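Local structure of periplasmic binding protein (Sulfurospirillum deleyianum, 4PAG) at residues Pro28-Ser31 with Phe32-Val36. The protein probably binds a solute in the periplasm and delivers it to an ABC transporter, as other periplasmic binding proteins of its family do. Numbering follows the deposited sequence.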
# COMPACT_ATOMS: atom_id res chain seq x y z
N PRO A 28 -9.10 -2.28 0.73
CA PRO A 28 -8.38 -1.79 -0.44
C PRO A 28 -7.03 -2.48 -0.75
O PRO A 28 -6.74 -2.69 -1.93
CB PRO A 28 -8.20 -0.30 -0.13
CG PRO A 28 -9.38 0.04 0.72
CD PRO A 28 -9.56 -1.17 1.59
N PRO A 29 -6.23 -2.84 0.27
CA PRO A 29 -5.00 -3.58 -0.08
C PRO A 29 -5.28 -4.81 -0.95
O PRO A 29 -4.51 -5.14 -1.87
CB PRO A 29 -4.45 -4.02 1.28
CG PRO A 29 -5.05 -3.08 2.27
CD PRO A 29 -6.40 -2.73 1.73
N ILE A 30 -6.39 -5.48 -0.67
CA ILE A 30 -6.77 -6.70 -1.38
C ILE A 30 -7.42 -6.40 -2.72
O ILE A 30 -7.05 -6.98 -3.74
CB ILE A 30 -7.75 -7.56 -0.56
CG1 ILE A 30 -7.27 -7.76 0.88
CG2 ILE A 30 -7.97 -8.90 -1.26
CD1 ILE A 30 -5.90 -8.40 1.03
N SER A 31 -8.40 -5.50 -2.71
CA SER A 31 -9.08 -5.09 -3.93
C SER A 31 -8.09 -4.52 -4.96
O SER A 31 -8.18 -4.86 -6.14
CB SER A 31 -10.18 -4.09 -3.62
OG SER A 31 -11.14 -4.72 -2.78
N PHE A 32 -7.14 -3.69 -4.53
CA PHE A 32 -6.15 -3.12 -5.45
C PHE A 32 -5.29 -4.22 -6.09
O PHE A 32 -4.97 -4.15 -7.27
CB PHE A 32 -5.24 -2.10 -4.74
CG PHE A 32 -5.90 -0.79 -4.38
CD1 PHE A 32 -7.27 -0.58 -4.51
CD2 PHE A 32 -5.12 0.25 -3.88
CE1 PHE A 32 -7.84 0.64 -4.16
CE2 PHE A 32 -5.69 1.47 -3.53
CZ PHE A 32 -7.05 1.66 -3.67
N MSE A 33 -4.93 -5.22 -5.31
CA MSE A 33 -4.10 -6.33 -5.79
C MSE A 33 -4.85 -7.21 -6.76
O MSE A 33 -4.31 -7.65 -7.78
CB MSE A 33 -3.64 -7.11 -4.56
CG MSE A 33 -2.74 -8.29 -4.91
SE MSE A 33 -1.78 -8.87 -3.29
CE MSE A 33 -3.23 -8.83 -1.96
N ILE A 34 -6.12 -7.48 -6.47
CA ILE A 34 -6.95 -8.24 -7.40
C ILE A 34 -7.08 -7.48 -8.72
O ILE A 34 -7.05 -8.09 -9.79
CB ILE A 34 -8.35 -8.53 -6.83
CG1 ILE A 34 -8.25 -9.46 -5.60
CG2 ILE A 34 -9.24 -9.18 -7.89
CD1 ILE A 34 -9.53 -9.55 -4.78
N TYR A 35 -7.21 -6.16 -8.64
CA TYR A 35 -7.31 -5.33 -9.84
C TYR A 35 -6.17 -5.62 -10.82
O TYR A 35 -6.41 -5.86 -12.00
CB TYR A 35 -7.38 -3.82 -9.54
CG TYR A 35 -7.30 -3.07 -10.83
CD1 TYR A 35 -8.43 -2.88 -11.63
CD2 TYR A 35 -6.07 -2.66 -11.33
CE1 TYR A 35 -8.33 -2.27 -12.87
CE2 TYR A 35 -5.97 -2.05 -12.57
CZ TYR A 35 -7.10 -1.85 -13.33
OH TYR A 35 -6.98 -1.23 -14.55
N VAL A 36 -4.93 -5.57 -10.34
CA VAL A 36 -3.78 -5.71 -11.24
C VAL A 36 -3.62 -7.14 -11.77
O VAL A 36 -3.00 -7.32 -12.80
CB VAL A 36 -2.45 -5.17 -10.63
CG1 VAL A 36 -2.50 -3.65 -10.53
CG2 VAL A 36 -2.13 -5.81 -9.29
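Phe32 lies against Pro28 one turn along helix 28-37, the first helix of this periplasmic binding protein, which follows strand 23-25. Pro28 CB sits over one face of the Phe32 ring, displaced toward the rim, and comes within 4.2 Å of Phe32 CE1. The ring swings back toward the helix start because CG stands anti to its own carbonyl carbon (chi1 -72°). The backbone beneath is held by a hydrogen bond of 2.8 Å from Phe32 N to Pro28 O. Phe266 stacks on the Phe32 ring, and Asn54 and Pro272 also touch this side chain. With an alanine here, Pro28 CB and the Phe266 ring would probably lose their aromatic partner, and a gap would open beside Pro28.

Another side of the helix is apolar. The two branches of Ile30 part company there. CD1 meets the methyl CE of Met33, a selenomethionine, at 4.0 Å. The bend at chi3 (44°) brings that methyl back toward Ile30. CG2 instead meets Ile34 CD1 at 3.9 Å. Within each pair the side chains cross at a slant. Helix 127-138 packs on Met33 and Ile34, while Ile94 of strand 92-96 touches Ile30.

Ser31 OG is hydrogen-bonded to Asn46 OD1. Tyr35 OH takes part in a hydrogen bond with Ser62 N. Their backbones are joined by a hydrogen bond of 3.0 Å from Tyr35 N to Ser31 O. One residue earlier, the hydrogen bond from Ile34 N to Ile30 O is 2.9 Å long, with an N-H...O angle of 165°.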